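Local coordinates for extracellular solute-binding protein, family 1 (Bifidobacterium longum subsp. infantis ATCC 15697, PDB 3QUF) that probably captures a solute outside the cell and hands it to an ABC-type importer, at residues G44-G49 and E331-A336; D146-A151 and I164-K169. All blocks are in the same frame, centred on the assembly; numbering follows the deposited sequence.

How the interactions relate
Two helix pairs mark distant regions of one solute-binding chain, their centres 43 Å apart and their nearest atoms about 29 Å apart. Interaction 1 joins helix 40-53, which follows the first strand of the chain, to helix 327-337, the two segments being 282 residues apart along the chain. Interaction 2 falls within that interval and is far more local, linking helix 145-150 to helix 160-172 across a short connection. Strand 30-36 precedes helix 40-53, and strand 135-144 of the same mixed sheet runs directly into helix 145-150. Family 1 binding proteins have two lobes linked by several crossings, and the separation is consistent with one contact in each lobe.

Interaction 1: G44-G49 and E331-A336; sequences GEVVKG and EAFTSA
V46 and A332 meet where two helices of the alpha/beta solute-binding fold pack together; the axes of segments 44-49 and 331-336 approach to 8.4 Å and run nearly antiparallel (163°). The CB of A332 is the central small group, and CG2 of V46 lies 4.0 Å from it. The same V46 methyl reaches 3.7 Å from F333 CB, so it touches the root of the phenylalanine side chain and stands oblique to its ring. With CG1 anti to the backbone N (chi1 174°), CG2 is the branch turned to A332 and F333. On the outer flank, E45 lays its methylene chain alongside A332, with CG 3.8 Å from A332 CB; in the conformer described, its extended chain carries the carboxylate past the methyl on the exposed side. No hydrogen bond crosses between the segments; methyl and methylene groups make the contact. On the buried side a second shell adds contacts: V46 also rests on Y323 and L324 of helix 311-324, and the F333 ring makes an edge-to-face pair with F38. Within helix 327-337, S335 OG donates to E331 O at 2.8 Å, and S335 N reaches that oxygen from the opposite face of the carbonyl plane.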
ATOM      1  N   GLY A  44      11.400 -17.383   4.929  1.00 20.86           N
ATOM      2  CA  GLY A  44      12.157 -18.540   5.393  1.00 22.22           C
ATOM      3  C   GLY A  44      13.540 -18.211   5.922  1.00 21.87           C
ATOM      4  O   GLY A  44      13.972 -18.807   6.897  1.00 22.85           O
ATOM      5  N   GLU A  45      14.250 -17.294   5.263  1.00 22.26           N
ATOM      6  CA  GLU A  45      15.589 -16.887   5.720  0.50 22.64           C
ATOM      7  C   GLU A  45      15.536 -16.164   7.055  1.00 21.77           C
ATOM      8  O   GLU A  45      16.467 -16.298   7.897  1.00 21.71           O
ATOM      9  CB  GLU A  45      16.326 -16.005   4.697  0.50 23.22           C
ATOM     10  CG  GLU A  45      17.699 -15.525   5.220  0.50 25.61           C
ATOM     11  CD  GLU A  45      18.587 -14.884   4.160  0.50 29.92           C
ATOM     12  OE1 GLU A  45      18.097 -14.614   3.047  0.50 31.97           O
ATOM     13  OE2 GLU A  45      19.788 -14.673   4.447  0.50 32.65           O
ATOM     14  N   VAL A  46      14.471 -15.388   7.276  1.00 19.61           N
ATOM     15  CA  VAL A  46      14.270 -14.761   8.576  1.00 18.27           C
ATOM     16  C   VAL A  46      14.115 -15.844   9.656  1.00 18.02           C
ATOM     17  O   VAL A  46      14.776 -15.812  10.707  1.00 17.49           O
ATOM     18  CB  VAL A  46      13.023 -13.814   8.582  1.00 18.21           C
ATOM     19  CG1 VAL A  46      12.744 -13.284   9.981  1.00 19.57           C
ATOM     20  CG2 VAL A  46      13.215 -12.663   7.612  1.00 19.85           C
ATOM     21  N   VAL A  47      13.244 -16.808   9.395  1.00 18.25           N
ATOM     22  CA  VAL A  47      13.010 -17.916  10.329  1.00 19.23           C
ATOM     23  C   VAL A  47      14.323 -18.649  10.628  1.00 19.91           C
ATOM     24  O   VAL A  47      14.657 -18.855  11.783  1.00 20.60           O
ATOM     25  CB  VAL A  47      11.871 -18.823   9.825  1.00 20.23           C
ATOM     26  CG1 VAL A  47      11.739 -20.112  10.664  1.00 21.89           C
ATOM     27  CG2 VAL A  47      10.556 -18.053   9.910  1.00 19.35           C
ATOM     28  N   LYS A  48      15.062 -18.992   9.576  1.00 21.16           N
ATOM     29  CA  LYS A  48      16.324 -19.729   9.715  1.00 23.40           C
ATOM     30  C   LYS A  48      17.322 -18.960  10.561  1.00 22.57           C
ATOM     31  O   LYS A  48      17.926 -19.504  11.498  1.00 22.68           O
ATOM     32  CB  LYS A  48      16.889 -20.068   8.338  1.00 25.46           C
ATOM     33  CG  LYS A  48      16.103 -21.180   7.646  1.00 31.12           C
ATOM     34  CD  LYS A  48      16.727 -21.563   6.275  1.00 39.02           C
ATOM     35  CE  LYS A  48      15.657 -21.977   5.203  1.00 42.22           C
ATOM     36  NZ  LYS A  48      15.150 -20.859   4.285  1.00 42.92           N
ATOM     37  N   GLY A  49      17.465 -17.676  10.262  1.00 22.09           N
ATOM     38  CA  GLY A  49      18.387 -16.820  11.006  1.00 21.54           C
ATOM     39  C   GLY A  49      18.013 -16.697  12.452  1.00 20.06           C
ATOM     40  O   GLY A  49      18.857 -16.793  13.338  1.00 20.65           O
ATOM     41  N   GLU A 331      17.082  -7.009   6.407  1.00 17.52           N
ATOM     42  CA  GLU A 331      17.753  -7.246   5.123  1.00 19.95           C
ATOM     43  C   GLU A 331      17.241  -8.541   4.502  1.00 19.63           C
ATOM     44  O   GLU A 331      16.920  -8.571   3.312  1.00 20.38           O
ATOM     45  CB  GLU A 331      19.271  -7.285   5.284  1.00 21.00           C
ATOM     46  CG  GLU A 331      19.971  -7.616   3.957  1.00 26.40           C
ATOM     47  CD  GLU A 331      21.431  -7.215   3.934  1.00 35.53           C
ATOM     48  OE1 GLU A 331      22.044  -7.126   5.029  1.00 35.59           O
ATOM     49  OE2 GLU A 331      21.959  -6.977   2.802  1.00 41.29           O
ATOM     50  N   ALA A 332      17.148  -9.585   5.322  1.00 19.41           N
ATOM     51  CA  ALA A 332      16.673 -10.876   4.839  1.00 19.80           C
ATOM     52  C   ALA A 332      15.235 -10.817   4.330  1.00 18.75           C
ATOM     53  O   ALA A 332      14.947 -11.323   3.263  1.00 19.92           O
ATOM     54  CB  ALA A 332      16.803 -11.951   5.921  1.00 19.03           C
ATOM     55  N   PHE A 333      14.375 -10.153   5.060  1.00 18.24           N
ATOM     56  CA  PHE A 333      12.961 -10.102   4.701  1.00 17.30           C
ATOM     57  C   PHE A 333      12.722  -9.219   3.471  1.00 17.54           C
ATOM     58  O   PHE A 333      12.072  -9.642   2.527  1.00 17.83           O
ATOM     59  CB  PHE A 333      12.181  -9.583   5.877  1.00 16.13           C
ATOM     60  CG  PHE A 333      10.672  -9.678   5.717  1.00 16.23           C
ATOM     61  CD1 PHE A 333      10.066 -10.712   5.018  1.00 17.78           C
ATOM     62  CD2 PHE A 333       9.863  -8.750   6.341  1.00 17.08           C
ATOM     63  CE1 PHE A 333       8.685 -10.778   4.901  1.00 18.89           C
ATOM     64  CE2 PHE A 333       8.478  -8.810   6.215  1.00 18.17           C
ATOM     65  CZ  PHE A 333       7.896  -9.827   5.515  1.00 17.46           C
ATOM     66  N   THR A 334      13.285  -8.004   3.479  1.00 17.61           N
ATOM     67  CA  THR A 334      13.027  -7.079   2.377  1.00 17.85           C
ATOM     68  C   THR A 334      13.645  -7.578   1.069  1.00 19.88           C
ATOM     69  O   THR A 334      13.038  -7.429  -0.003  1.00 20.68           O
ATOM     70  CB  THR A 334      13.540  -5.656   2.678  1.00 17.30           C
ATOM     71  OG1 THR A 334      14.944  -5.715   2.995  1.00 16.98           O
ATOM     72  CG2 THR A 334      12.705  -5.026   3.817  1.00 17.71           C
ATOM     73  N   SER A 335      14.807  -8.189   1.151  1.00 21.90           N
ATOM     74  CA  SER A 335      15.467  -8.692  -0.065  1.00 24.65           C
ATOM     75  C   SER A 335      14.659  -9.861  -0.655  1.00 25.07           C
ATOM     76  O   SER A 335      14.478  -9.915  -1.868  1.00 26.83           O
ATOM     77  CB  SER A 335      16.941  -9.052   0.175  1.00 26.04           C
ATOM     78  OG  SER A 335      17.045 -10.174   1.033  1.00 31.12           O
ATOM     79  N   ALA A 336      14.142 -10.767   0.187  1.00 24.23           N
ATOM     80  CA  ALA A 336      13.367 -11.921  -0.303  1.00 23.85           C
ATOM     81  C   ALA A 336      11.995 -11.537  -0.824  1.00 24.32           C
ATOM     82  O   ALA A 336      11.514 -12.111  -1.816  1.00 24.49           O
ATOM     83  CB  ALA A 336      13.223 -12.994   0.801  1.00 23.49           C
TER

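Interaction 2: D146-A151 and I164-K169; sequences DILKKA and IEMGKK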
ATOM      1  N   ASP A 146      10.736  10.746 -23.699  1.00 33.44           N
ATOM      2  CA  ASP A 146      10.696  11.194 -25.106  1.00 35.58           C
ATOM      3  C   ASP A 146       9.337  11.712 -25.494  1.00 35.29           C
ATOM      4  O   ASP A 146       9.245  12.747 -26.155  1.00 37.34           O
ATOM      5  CB  ASP A 146      11.109  10.057 -26.032  1.00 36.64           C
ATOM      6  CG  ASP A 146      12.565   9.670 -25.835  1.00 40.98           C
ATOM      7  OD1 ASP A 146      13.379  10.581 -25.532  1.00 45.71           O
ATOM      8  OD2 ASP A 146      12.906   8.467 -25.959  1.00 46.25           O
ATOM      9  N   ILE A 147       8.284  11.011 -25.079  1.00 34.17           N
ATOM     10  CA  ILE A 147       6.928  11.488 -25.316  1.00 34.00           C
ATOM     11  C   ILE A 147       6.721  12.827 -24.592  1.00 33.94           C
ATOM     12  O   ILE A 147       6.191  13.777 -25.182  1.00 34.87           O
ATOM     13  CB  ILE A 147       5.860  10.467 -24.910  1.00 33.35           C
ATOM     14  CG1 ILE A 147       5.951   9.214 -25.790  1.00 34.44           C
ATOM     15  CG2 ILE A 147       4.474  11.083 -24.989  1.00 32.39           C
ATOM     16  CD1 ILE A 147       4.992   8.111 -25.391  1.00 33.43           C
ATOM     17  N   LEU A 148       7.159  12.925 -23.334  1.00 33.18           N
ATOM     18  CA  LEU A 148       7.013  14.186 -22.613  1.00 33.57           C
ATOM     19  C   LEU A 148       7.787  15.325 -23.294  1.00 35.74           C
ATOM     20  O   LEU A 148       7.265  16.438 -23.426  1.00 36.33           O
ATOM     21  CB  LEU A 148       7.379  14.060 -21.124  1.00 32.52           C
ATOM     22  CG  LEU A 148       6.164  13.759 -20.235  1.00 31.45           C
ATOM     23  CD1 LEU A 148       5.621  12.370 -20.555  1.00 29.63           C
ATOM     24  CD2 LEU A 148       6.525  13.917 -18.763  1.00 31.69           C
ATOM     25  N   LYS A 149       9.008  15.050 -23.722  1.00 36.80           N
ATOM     26  CA  LYS A 149       9.835  16.081 -24.375  1.00 39.33           C
ATOM     27  C   LYS A 149       9.156  16.619 -25.646  1.00 40.22           C
ATOM     28  O   LYS A 149       9.104  17.829 -25.868  1.00 41.36           O
ATOM     29  CB  LYS A 149      11.236  15.536 -24.680  1.00 39.81           C
ATOM     30  CG  LYS A 149      12.290  16.624 -24.999  1.00 42.26           C
ATOM     31  N   LYS A 150       8.589  15.726 -26.442  1.00 41.15           N
ATOM     32  CA  LYS A 150       7.862  16.105 -27.648  1.00 42.92           C
ATOM     33  C   LYS A 150       6.710  17.064 -27.306  1.00 42.54           C
ATOM     34  O   LYS A 150       6.404  17.965 -28.086  1.00 43.01           O
ATOM     35  CB  LYS A 150       7.345  14.845 -28.362  1.00 43.84           C
ATOM     36  CG  LYS A 150       6.493  15.075 -29.626  1.00 48.13           C
ATOM     37  CD  LYS A 150       7.326  15.097 -30.911  1.00 53.56           C
ATOM     38  CE  LYS A 150       6.457  15.382 -32.155  1.00 55.65           C
ATOM     39  NZ  LYS A 150       5.734  16.700 -32.089  1.00 56.85           N
ATOM     40  N   ALA A 151       6.090  16.880 -26.138  1.00 40.66           N
ATOM     41  CA  ALA A 151       5.016  17.767 -25.685  1.00 40.78           C
ATOM     42  C   ALA A 151       5.524  19.027 -24.945  1.00 40.83           C
ATOM     43  O   ALA A 151       4.713  19.824 -24.435  1.00 41.04           O
ATOM     44  CB  ALA A 151       4.031  16.984 -24.797  1.00 39.49           C
ATOM     45  N   ILE A 164      -3.054  17.543 -16.378  1.00 23.50           N
ATOM     46  CA  ILE A 164      -4.138  17.556 -17.356  1.00 24.76           C
ATOM     47  C   ILE A 164      -3.645  18.311 -18.603  1.00 26.43           C
ATOM     48  O   ILE A 164      -3.829  17.841 -19.739  1.00 27.88           O
ATOM     49  CB  ILE A 164      -5.430  18.181 -16.792  1.00 24.68           C
ATOM     50  CG1 ILE A 164      -6.063  17.246 -15.752  1.00 23.35           C
ATOM     51  CG2 ILE A 164      -6.448  18.451 -17.911  1.00 27.27           C
ATOM     52  CD1 ILE A 164      -7.237  17.850 -14.979  1.00 25.63           C
ATOM     53  N   GLU A 165      -2.998  19.451 -18.391  1.00 27.12           N
ATOM     54  CA  GLU A 165      -2.484  20.252 -19.519  1.00 28.97           C
ATOM     55  C   GLU A 165      -1.435  19.455 -20.314  1.00 29.61           C
ATOM     56  O   GLU A 165      -1.455  19.476 -21.543  1.00 30.50           O
ATOM     57  CB  GLU A 165      -1.879  21.565 -19.034  1.00 30.19           C
ATOM     58  CG  GLU A 165      -2.900  22.592 -18.539  1.00 33.99           C
ATOM     59  CD  GLU A 165      -3.991  22.965 -19.576  1.00 40.23           C
ATOM     60  OE1 GLU A 165      -3.641  23.357 -20.716  1.00 44.20           O
ATOM     61  OE2 GLU A 165      -5.200  22.864 -19.241  1.00 44.18           O
HETATM   62  N   MSE A 166      -0.563  18.722 -19.618  1.00 28.15           N
HETATM   63  CA  MSE A 166       0.438  17.884 -20.284  0.50 28.97           C
HETATM   64  C   MSE A 166      -0.222  16.774 -21.091  1.00 28.70           C
HETATM   65  O   MSE A 166       0.199  16.497 -22.221  1.00 30.37           O
HETATM   66  CB  MSE A 166       1.390  17.265 -19.262  0.50 28.52           C
HETATM   67  CG  MSE A 166       2.557  16.477 -19.855  0.50 30.77           C
HETATM   68 SE   MSE A 166       3.327  15.246 -18.572  0.50 36.00          SE
HETATM   69  CE  MSE A 166       1.712  14.207 -18.163  0.50 31.36           C
ATOM     70  N   GLY A 167      -1.240  16.163 -20.518  1.00 27.60           N
ATOM     71  CA  GLY A 167      -1.938  15.063 -21.144  1.00 28.59           C
ATOM     72  C   GLY A 167      -2.596  15.499 -22.452  1.00 30.49           C
ATOM     73  O   GLY A 167      -2.579  14.753 -23.435  1.00 30.95           O
ATOM     74  N   LYS A 168      -3.207  16.681 -22.435  1.00 31.50           N
ATOM     75  CA  LYS A 168      -3.951  17.167 -23.606  1.00 33.31           C
ATOM     76  C   LYS A 168      -2.994  17.329 -24.764  1.00 34.75           C
ATOM     77  O   LYS A 168      -3.332  16.979 -25.903  1.00 36.46           O
ATOM     78  CB  LYS A 168      -4.694  18.469 -23.292  1.00 34.06           C
ATOM     79  CG  LYS A 168      -5.860  18.252 -22.344  1.00 34.93           C
ATOM     80  CD  LYS A 168      -6.841  19.413 -22.210  1.00 40.69           C
ATOM     81  CE  LYS A 168      -6.343  20.508 -21.290  1.00 42.91           C
ATOM     82  NZ  LYS A 168      -7.157  21.759 -21.517  1.00 45.64           N
ATOM     83  N   LYS A 169      -1.808  17.846 -24.465  1.00 34.69           N
ATOM     84  CA  LYS A 169      -0.766  18.051 -25.461  1.00 36.00           C
ATOM     85  C   LYS A 169      -0.241  16.745 -26.022  1.00 35.89           C
ATOM     86  O   LYS A 169      -0.003  16.639 -27.212  1.00 35.00           O
ATOM     87  CB  LYS A 169       0.390  18.839 -24.876  1.00 36.16           C
ATOM     88  CG  LYS A 169       0.046  20.268 -24.478  1.00 41.02           C
ATOM     89  CD  LYS A 169       1.265  20.958 -23.853  1.00 45.02           C
ATOM     90  CE  LYS A 169       0.957  22.345 -23.255  1.00 46.95           C
ATOM     91  NZ  LYS A 169       1.962  22.710 -22.186  1.00 47.71           N
TER
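K169 faces A151 across a helix-helix contact that follows strand 135-144 in the solute-binding fold, where a short connection brings helix 160-172 back beside the end of helix 145-150. From the CB of K169, 4.1 Å from A151 CB, the chain continues through a CG anti to the carbonyl carbon (chi1 -65°) and then stays extended. CD passes 3.7 Å from A151 O, a van der Waals approach to the carbonyl of the residue just beyond the helix. At the tip, NZ leaves the segment pair altogether and hydrogen-bonds to Y153 OH, in the connection between the two helices. About one turn earlier on helix 160-172, M166, built as selenomethionine, supplies the buried half. In the conformer described, its chain bends at chi3 (58°) and the selenium meets L148 at a slant, with CD2 the nearest atom; how close they come is doubtful, as a second conformer exists. Y153 and P157 also touch M166, while I170 also touches L148 and A151. No hydrogen bond spans the segments: in this conformer the inner half is apolar, probably dominated by dispersion between L148 and the selenium, and outside it the aliphatic stem of K169 packs while its charged end is directed to a tyrosine hydroxyl.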